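Local coordinates for dihydropteroate synthase (Anaplasma phagocytophilum, PDB 6UCZ), which catalyses the joining of 6-hydroxymethyl-dihydropterin diphosphate to 4-aminobenzoate, giving the folate precursor dihydropteroate, and is seen here with a bound pterin monophosphate, at residues A[28-36]-A[278-289]; A[217-225]-A[261-270]. All blocks are in the same frame, centred on the assembly; numbering follows the deposited sequence.

Contact 1: A[28-36]-A[278-289]; sequences VTTKIVGIL and VKLTGISIKIAN
Ile32 packs on Ile285 and Val278 in a buried strand-to-helix contact that sets the last helix, 278-290, against the outside of strand 31-37 of the TIM barrel. The short segments run nearly antiparallel, at 165°, with axes 9.1 Å apart. With CG1 of Ile32 anti to the carbonyl carbon (chi1 -57°), one branch runs to Ile285 and Gly282, and CG2 is left for Val278. CG1 meets Ile285 CD1 at 3.5 Å and also touches Thr281 CG2. The end of that branch, Ile32 CD1, lies 3.6 Å from Gly282 CA, against bare helix backbone. Ile32 CG2 meets Val278 CG2 at 3.7 Å. Val278 CG2 also sits 3.7 Å from Gly34 CA, where strand and helix backbones come close. Ile285 CD1 fits between Ile32 and Thr30, reaching Thr30 CG2 at 3.9 Å. Thr281 OG1 is hydrogen-bonded to Asp277 O. Near the modelled N terminus the contact turns polar. Val28 N gives a hydrogen bond of 2.8 Å to Asn289 OD1, in the carbonyl plane, with a C=O...N angle of 158°. Mostly aliphatic packing thus sets how close strand and helix lie, and the single cross-segment hydrogen bond carries limited weight because Val28 is poorly ordered.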
loop_
_atom_site.group_PDB
_atom_site.type_symbol
_atom_site.label_atom_id
_atom_site.label_comp_id
_atom_site.label_asym_id
_atom_site.label_seq_id
_atom_site.Cartn_x
_atom_site.Cartn_y
_atom_site.Cartn_z
ATOM N N VAL A 28 15.823 12.693 0.056
ATOM C CA VAL A 28 14.493 12.093 0.037
ATOM C C VAL A 28 14.615 10.565 -0.049
ATOM O O VAL A 28 14.914 10.002 -1.105
ATOM C CB VAL A 28 13.653 12.667 -1.139
ATOM C CG1 VAL A 28 12.362 11.892 -1.330
ATOM C CG2 VAL A 28 13.380 14.155 -0.932
ATOM N N THR A 29 14.368 9.905 1.079
ATOM C CA THR A 29 14.509 8.461 1.233
ATOM C C THR A 29 13.283 7.671 0.768
ATOM O O THR A 29 13.116 6.523 1.191
ATOM C CB THR A 29 14.841 8.120 2.686
ATOM O OG1 THR A 29 14.219 9.077 3.552
ATOM C CG2 THR A 29 16.355 8.144 2.897
ATOM N N THR A 30 12.424 8.257 -0.063
ATOM C CA THR A 30 11.161 7.624 -0.439
ATOM C C THR A 30 11.407 6.340 -1.219
ATOM O O THR A 30 12.201 6.318 -2.165
ATOM C CB THR A 30 10.334 8.602 -1.278
ATOM O OG1 THR A 30 10.080 9.778 -0.511
ATOM C CG2 THR A 30 9.043 7.987 -1.740
ATOM N N LYS A 31 10.750 5.255 -0.798
ATOM C CA LYS A 31 10.889 3.971 -1.464
ATOM C C LYS A 31 9.751 3.735 -2.453
ATOM O O LYS A 31 8.608 4.114 -2.200
ATOM C CB LYS A 31 10.935 2.835 -0.435
ATOM C CG LYS A 31 12.250 2.800 0.354
ATOM C CD LYS A 31 12.282 1.603 1.295
ATOM C CE LYS A 31 13.588 1.519 2.092
ATOM N NZ LYS A 31 14.800 1.319 1.247
ATOM N N ILE A 32 10.082 3.105 -3.582
ATOM C CA ILE A 32 9.117 2.770 -4.621
ATOM C C ILE A 32 8.573 1.374 -4.352
ATOM O O ILE A 32 9.328 0.393 -4.358
ATOM C CB ILE A 32 9.751 2.832 -6.017
ATOM C CG1 ILE A 32 10.342 4.219 -6.291
ATOM C CG2 ILE A 32 8.706 2.471 -7.067
ATOM C CD1 ILE A 32 11.121 4.294 -7.581
ATOM N N VAL A 33 7.263 1.282 -4.144
ATOM C CA VAL A 33 6.580 0.009 -3.946
ATOM C C VAL A 33 5.836 -0.288 -5.243
ATOM O O VAL A 33 4.778 0.294 -5.521
ATOM C CB VAL A 33 5.637 0.063 -2.742
ATOM C CG1 VAL A 33 4.931 -1.278 -2.537
ATOM C CG2 VAL A 33 6.405 0.487 -1.495
ATOM N N GLY A 34 6.388 -1.203 -6.036
ATOM C CA GLY A 34 5.776 -1.557 -7.305
ATOM C C GLY A 34 4.619 -2.526 -7.112
ATOM O O GLY A 34 4.743 -3.533 -6.406
ATOM N N ILE A 35 3.505 -2.237 -7.776
ATOM C CA ILE A 35 2.287 -3.026 -7.633
ATOM C C ILE A 35 2.354 -4.221 -8.573
ATOM O O ILE A 35 2.565 -4.071 -9.784
ATOM C CB ILE A 35 1.043 -2.168 -7.917
ATOM C CG1 ILE A 35 0.899 -1.060 -6.876
ATOM C CG2 ILE A 35 -0.224 -3.037 -7.993
ATOM C CD1 ILE A 35 -0.106 0.028 -7.288
ATOM N N LEU A 36 2.140 -5.411 -8.018
ATOM C CA LEU A 36 2.121 -6.656 -8.769
ATOM C C LEU A 36 0.797 -7.340 -8.432
ATOM O O LEU A 36 0.656 -7.979 -7.385
ATOM C CB LEU A 36 3.327 -7.528 -8.422
ATOM C CG LEU A 36 3.378 -8.872 -9.145
ATOM C CD1 LEU A 36 3.062 -8.728 -10.609
ATOM C CD2 LEU A 36 4.743 -9.493 -8.961
ATOM N N VAL A 278 6.812 2.226 -12.128
ATOM C CA VAL A 278 7.989 2.384 -11.281
ATOM C C VAL A 278 9.011 3.326 -11.921
ATOM O O VAL A 278 9.676 4.102 -11.223
ATOM C CB VAL A 278 8.581 0.991 -10.994
ATOM C CG1 VAL A 278 10.043 1.080 -10.635
ATOM C CG2 VAL A 278 7.746 0.284 -9.893
ATOM N N LYS A 279 9.137 3.289 -13.251
ATOM C CA LYS A 279 10.063 4.187 -13.950
ATOM C C LYS A 279 9.705 5.655 -13.720
ATOM O O LYS A 279 10.555 6.460 -13.325
ATOM C CB LYS A 279 10.072 3.867 -15.448
ATOM C CG LYS A 279 11.174 4.584 -16.250
ATOM C CD LYS A 279 10.977 4.419 -17.755
ATOM C CE LYS A 279 11.921 5.335 -18.547
ATOM N NZ LYS A 279 11.662 5.317 -20.021
ATOM N N LEU A 280 8.441 6.020 -13.940
ATOM C CA LEU A 280 8.031 7.400 -13.719
ATOM C C LEU A 280 8.204 7.805 -12.262
ATOM O O LEU A 280 8.577 8.949 -11.966
ATOM C CB LEU A 280 6.580 7.594 -14.149
ATOM C CG LEU A 280 6.314 7.660 -15.647
ATOM C CD1 LEU A 280 4.820 7.886 -15.884
ATOM C CD2 LEU A 280 7.156 8.768 -16.294
ATOM N N THR A 281 7.926 6.888 -11.333
ATOM C CA THR A 281 8.065 7.223 -9.919
ATOM C C THR A 281 9.524 7.463 -9.556
ATOM O O THR A 281 9.830 8.329 -8.728
ATOM C CB THR A 281 7.470 6.115 -9.045
ATOM O OG1 THR A 281 6.132 5.843 -9.474
ATOM C CG2 THR A 281 7.407 6.570 -7.595
ATOM N N GLY A 282 10.440 6.695 -10.144
ATOM C CA GLY A 282 11.850 6.983 -9.933
ATOM C C GLY A 282 12.205 8.387 -10.382
ATOM O O GLY A 282 12.901 9.119 -9.673
ATOM N N ILE A 283 11.678 8.803 -11.536
ATOM C CA ILE A 283 11.904 10.165 -12.017
ATOM C C ILE A 283 11.316 11.182 -11.047
ATOM O O ILE A 283 11.953 12.199 -10.739
ATOM C CB ILE A 283 11.331 10.323 -13.437
ATOM C CG1 ILE A 283 12.111 9.407 -14.387
ATOM C CG2 ILE A 283 11.389 11.817 -13.910
ATOM C CD1 ILE A 283 11.519 9.294 -15.777
ATOM N N SER A 284 10.115 10.905 -10.515
ATOM C CA SER A 284 9.503 11.849 -9.586
ATOM C C SER A 284 10.352 12.018 -8.330
ATOM O O SER A 284 10.457 13.129 -7.798
ATOM C CB SER A 284 8.077 11.411 -9.227
ATOM O OG SER A 284 8.067 10.472 -8.172
ATOM N N ILE A 285 10.978 10.941 -7.852
ATOM C CA ILE A 285 11.753 11.035 -6.621
ATOM C C ILE A 285 13.065 11.754 -6.871
ATOM O O ILE A 285 13.520 12.546 -6.040
ATOM C CB ILE A 285 11.971 9.633 -6.014
ATOM C CG1 ILE A 285 10.642 9.060 -5.494
ATOM C CG2 ILE A 285 12.992 9.682 -4.901
ATOM C CD1 ILE A 285 10.710 7.543 -5.235
ATOM N N LYS A 286 13.696 11.491 -8.016
ATOM C CA LYS A 286 14.914 12.208 -8.372
ATOM C C LYS A 286 14.665 13.706 -8.489
ATOM O O LYS A 286 15.516 14.516 -8.103
ATOM C CB LYS A 286 15.487 11.648 -9.673
ATOM C CG LYS A 286 16.189 10.283 -9.484
ATOM C CD LYS A 286 16.400 9.552 -10.802
ATOM C CE LYS A 286 16.824 8.105 -10.565
ATOM N NZ LYS A 286 17.967 8.032 -9.618
ATOM N N ILE A 287 13.510 14.095 -9.035
ATOM C CA ILE A 287 13.185 15.517 -9.130
ATOM C C ILE A 287 12.993 16.101 -7.741
ATOM O O ILE A 287 13.511 17.179 -7.433
ATOM C CB ILE A 287 11.956 15.723 -10.037
ATOM C CG1 ILE A 287 12.354 15.519 -11.505
ATOM C CG2 ILE A 287 11.335 17.120 -9.846
ATOM C CD1 ILE A 287 11.180 15.682 -12.461
ATOM N N ALA A 288 12.268 15.387 -6.867
ATOM C CA ALA A 288 12.119 15.844 -5.489
ATOM C C ALA A 288 13.473 16.028 -4.821
ATOM O O ALA A 288 13.684 17.006 -4.091
ATOM C CB ALA A 288 11.262 14.854 -4.687
ATOM N N ASN A 289 14.403 15.091 -5.054
ATOM C CA ASN A 289 15.746 15.209 -4.488
ATOM C C ASN A 289 16.452 16.469 -4.970
ATOM O O ASN A 289 17.216 17.089 -4.218
ATOM C CB ASN A 289 16.573 13.971 -4.835
ATOM C CG ASN A 289 16.372 12.848 -3.829
ATOM O OD1 ASN A 289 16.342 13.086 -2.621
ATOM N ND2 ASN A 289 16.210 11.624 -4.326
#

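Contact 2: A[217-225]-A[261-270]; sequences SWYIAKNIG and LSTFLAQQQV
Ile224 packs on Gln268 and Val270 in an apolar seam between segment 217-225 and the end of helix 255-267 with the turn that follows. The axes of the short helical segments come no closer than 11.3 Å, and side chains fill the gap. The tight part is at Ile224. With CG1 anti to the backbone N (chi1 -162°), its CG2 branch faces the partner segment. Ile224 CG2 meets Gln268 CB at 3.7 Å and Val270 CG2 at 3.8 Å. The side chains of Ile224 and Val270 cross at about a right angle. Val236 of strand 235-236 touches Ile224, Leu265 and Val270. The seam thus joins two neighbouring parts of the outer helical layer of the TIM barrel, beside that short strand. A Schellman motif ends helix 255-267: Gln269 has positive phi, Gln269 N bonds to Ala266 O, and Val270 N bonds to Leu265 O. This turn brings Val270 back to Ile224.

Ala221 CB makes a loose but buried touch, 4.4 Å from Leu261 CD1. Toward solvent lie Trp218, Lys222, Phe264 and Gln268. Trp218 CZ3 meets Leu261 CD2 obliquely at 3.9 Å, and Trp218 NE1 is hydrogen-bonded to Met243 O. Phe264 turns its ring edge to the backbone of 217-225, with CE2 3.4 Å from Ala221 O. Exposed Lys222 brings its backbone O to the same edge. Gln268 CG lies over one face of this ring, toward the rim.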
loop_
_atom_site.group_PDB
_atom_site.type_symbol
_atom_site.label_atom_id
_atom_site.label_comp_id
_atom_site.label_asym_id
_atom_site.label_seq_id
_atom_site.Cartn_x
_atom_site.Cartn_y
_atom_site.Cartn_z
ATOM N N SER A 217 -9.702 12.725 -0.922
ATOM C CA SER A 217 -8.408 12.086 -1.152
ATOM C C SER A 217 -7.332 13.109 -1.483
ATOM O O SER A 217 -6.186 12.967 -1.046
ATOM C CB SER A 217 -8.507 11.048 -2.268
ATOM O OG SER A 217 -9.235 9.910 -1.826
ATOM N N TRP A 218 -7.677 14.151 -2.250
ATOM C CA TRP A 218 -6.706 15.219 -2.490
ATOM C C TRP A 218 -6.389 15.971 -1.205
ATOM O O TRP A 218 -5.229 16.327 -0.959
ATOM C CB TRP A 218 -7.221 16.191 -3.575
ATOM C CG TRP A 218 -7.051 15.620 -4.935
ATOM C CD1 TRP A 218 -8.007 15.028 -5.718
ATOM C CD2 TRP A 218 -5.829 15.545 -5.666
ATOM N NE1 TRP A 218 -7.445 14.581 -6.888
ATOM C CE2 TRP A 218 -6.108 14.886 -6.882
ATOM C CE3 TRP A 218 -4.514 15.960 -5.404
ATOM C CZ2 TRP A 218 -5.125 14.645 -7.839
ATOM C CZ3 TRP A 218 -3.537 15.715 -6.358
ATOM C CH2 TRP A 218 -3.847 15.068 -7.558
ATOM N N TYR A 219 -7.412 16.241 -0.386
ATOM C CA TYR A 219 -7.186 16.926 0.885
ATOM C C TYR A 219 -6.188 16.166 1.751
ATOM O O TYR A 219 -5.298 16.769 2.362
ATOM C CB TYR A 219 -8.515 17.113 1.628
ATOM C CG TYR A 219 -8.383 17.837 2.955
ATOM C CD1 TYR A 219 -8.100 17.144 4.130
ATOM C CD2 TYR A 219 -8.525 19.216 3.026
ATOM C CE1 TYR A 219 -7.974 17.816 5.351
ATOM C CE2 TYR A 219 -8.407 19.895 4.234
ATOM C CZ TYR A 219 -8.130 19.189 5.390
ATOM O OH TYR A 219 -8.013 19.869 6.583
ATOM N N ILE A 220 -6.330 14.842 1.823
ATOM C CA ILE A 220 -5.426 14.029 2.633
ATOM C C ILE A 220 -4.007 14.091 2.073
ATOM O O ILE A 220 -3.033 14.296 2.809
ATOM C CB ILE A 220 -5.925 12.574 2.690
ATOM C CG1 ILE A 220 -7.303 12.480 3.371
ATOM C CG2 ILE A 220 -4.877 11.683 3.368
ATOM C CD1 ILE A 220 -7.326 13.049 4.759
ATOM N N ALA A 221 -3.868 13.873 0.765
ATOM C CA ALA A 221 -2.555 13.967 0.130
ATOM C C ALA A 221 -1.911 15.322 0.413
ATOM O O ALA A 221 -0.747 15.396 0.827
ATOM C CB ALA A 221 -2.685 13.731 -1.379
ATOM N N LYS A 222 -2.674 16.411 0.238
ATOM C CA LYS A 222 -2.112 17.740 0.466
ATOM C C LYS A 222 -1.631 17.897 1.898
ATOM O O LYS A 222 -0.635 18.586 2.153
ATOM C CB LYS A 222 -3.146 18.823 0.134
ATOM C CG LYS A 222 -2.913 20.151 0.839
ATOM C CD LYS A 222 -3.925 21.218 0.440
ATOM C CE LYS A 222 -5.345 20.849 0.854
ATOM N NZ LYS A 222 -6.311 21.971 0.620
ATOM N N ASN A 223 -2.314 17.257 2.847
ATOM C CA ASN A 223 -2.004 17.415 4.261
ATOM C C ASN A 223 -1.314 16.181 4.838
ATOM O O ASN A 223 -1.410 15.916 6.038
ATOM C CB ASN A 223 -3.274 17.744 5.048
ATOM C CG ASN A 223 -3.764 19.163 4.798
ATOM O OD1 ASN A 223 -4.771 19.393 4.123
ATOM N ND2 ASN A 223 -3.043 20.120 5.344
ATOM N N ILE A 224 -0.587 15.434 4.000
ATOM C CA ILE A 224 0.023 14.187 4.443
ATOM C C ILE A 224 1.044 14.429 5.551
ATOM O O ILE A 224 1.334 13.522 6.338
ATOM C CB ILE A 224 0.653 13.447 3.235
ATOM C CG1 ILE A 224 0.906 11.976 3.577
ATOM C CG2 ILE A 224 1.953 14.132 2.780
ATOM C CD1 ILE A 224 -0.373 11.170 3.759
ATOM N N GLY A 225 1.599 15.641 5.631
ATOM C CA GLY A 225 2.518 15.973 6.709
ATOM C C GLY A 225 1.913 15.835 8.095
ATOM O O GLY A 225 2.628 15.551 9.060
ATOM N N LEU A 261 1.890 13.959 -8.802
ATOM C CA LEU A 261 1.637 13.917 -7.366
ATOM C C LEU A 261 2.752 13.185 -6.627
ATOM O O LEU A 261 3.132 13.583 -5.518
ATOM C CB LEU A 261 0.269 13.273 -7.098
ATOM C CG LEU A 261 -0.111 13.045 -5.638
ATOM C CD1 LEU A 261 -0.047 14.347 -4.818
ATOM C CD2 LEU A 261 -1.489 12.428 -5.585
ATOM N N SER A 262 3.303 12.123 -7.232
ATOM C CA SER A 262 4.425 11.419 -6.614
ATOM C C SER A 262 5.551 12.382 -6.244
ATOM O O SER A 262 6.147 12.265 -5.165
ATOM C CB SER A 262 4.954 10.339 -7.555
ATOM O OG SER A 262 4.019 9.296 -7.707
ATOM N N THR A 263 5.856 13.342 -7.126
ATOM C CA THR A 263 6.907 14.313 -6.827
ATOM C C THR A 263 6.584 15.092 -5.561
ATOM O O THR A 263 7.440 15.250 -4.682
ATOM C CB THR A 263 7.095 15.284 -7.994
ATOM O OG1 THR A 263 7.394 14.560 -9.191
ATOM C CG2 THR A 263 8.249 16.237 -7.693
ATOM N N PHE A 264 5.339 15.567 -5.443
ATOM C CA PHE A 264 4.924 16.309 -4.255
ATOM C C PHE A 264 5.026 15.441 -3.003
ATOM O O PHE A 264 5.530 15.879 -1.960
ATOM C CB PHE A 264 3.488 16.800 -4.426
ATOM C CG PHE A 264 2.867 17.303 -3.156
ATOM C CD1 PHE A 264 3.032 18.637 -2.783
ATOM C CD2 PHE A 264 2.120 16.465 -2.339
ATOM C CE1 PHE A 264 2.468 19.123 -1.608
ATOM C CE2 PHE A 264 1.547 16.944 -1.160
ATOM C CZ PHE A 264 1.723 18.268 -0.796
ATOM N N LEU A 265 4.507 14.220 -3.078
ATOM C CA LEU A 265 4.546 13.327 -1.922
ATOM C C LEU A 265 5.984 13.025 -1.508
ATOM O O LEU A 265 6.307 13.012 -0.315
ATOM C CB LEU A 265 3.797 12.038 -2.243
ATOM C CG LEU A 265 2.297 12.170 -2.482
ATOM C CD1 LEU A 265 1.757 10.822 -2.926
ATOM C CD2 LEU A 265 1.594 12.654 -1.217
ATOM N N ALA A 266 6.871 12.808 -2.481
ATOM C CA ALA A 266 8.280 12.599 -2.146
ATOM C C ALA A 266 8.867 13.823 -1.448
ATOM O O ALA A 266 9.632 13.689 -0.485
ATOM C CB ALA A 266 9.078 12.255 -3.410
ATOM N N GLN A 267 8.482 15.032 -1.886
ATOM C CA GLN A 267 8.959 16.243 -1.227
ATOM C C GLN A 267 8.489 16.347 0.221
ATOM O O GLN A 267 9.180 16.952 1.049
ATOM C CB GLN A 267 8.514 17.472 -2.017
ATOM C CG GLN A 267 9.202 17.589 -3.345
ATOM C CD GLN A 267 8.809 18.841 -4.085
ATOM O OE1 GLN A 267 7.805 18.879 -4.801
ATOM N NE2 GLN A 267 9.599 19.885 -3.908
ATOM N N GLN A 268 7.315 15.790 0.544
ATOM C CA GLN A 268 6.800 15.723 1.906
ATOM C C GLN A 268 7.429 14.592 2.726
ATOM O O GLN A 268 6.945 14.308 3.831
ATOM C CB GLN A 268 5.280 15.542 1.881
ATOM C CG GLN A 268 4.540 16.535 0.996
ATOM C CD GLN A 268 4.783 17.971 1.381
ATOM O OE1 GLN A 268 4.691 18.339 2.553
ATOM N NE2 GLN A 268 5.094 18.799 0.393
ATOM N N GLN A 269 8.445 13.912 2.185
ATOM C CA GLN A 269 9.149 12.811 2.856
ATOM C C GLN A 269 8.243 11.620 3.144
ATOM O O GLN A 269 8.455 10.901 4.126
ATOM C CB GLN A 269 9.835 13.269 4.152
ATOM C CG GLN A 269 10.840 14.395 3.956
ATOM C CD GLN A 269 11.865 14.071 2.882
ATOM O OE1 GLN A 269 11.989 14.790 1.890
ATOM N NE2 GLN A 269 12.600 12.978 3.072
ATOM N N VAL A 270 7.251 11.381 2.281
ATOM C CA VAL A 270 6.458 10.163 2.391
ATOM C C VAL A 270 7.378 8.971 2.175
ATOM O O VAL A 270 8.195 8.958 1.248
ATOM C CB VAL A 270 5.289 10.178 1.394
ATOM C CG1 VAL A 270 4.603 8.805 1.377
ATOM C CG2 VAL A 270 4.298 11.284 1.774
#

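The modelled chain starts at Val28 and enters strand 31-37. It then runs through most of the barrel before segment 217-225. Contact 2 closes a short loop from there to 261-270, taking in strand 235-236. The chain next passes through strand 272-275 into helix 278-290, where contact 1 closes the long loop. Contact 2 is therefore nested inside contact 1. Their centres are about 13 Å apart, and they touch. Thr30 OG1 and Val270 O, 2.7 Å apart, form a probable hydrogen bond. Ser284 of contact 1 packs on Ser262 and Thr263 of contact 2. Helix 255-267 has 214-222 on one flank and 278-290 on the other, and the turn after it reaches the loop before strand 31-37.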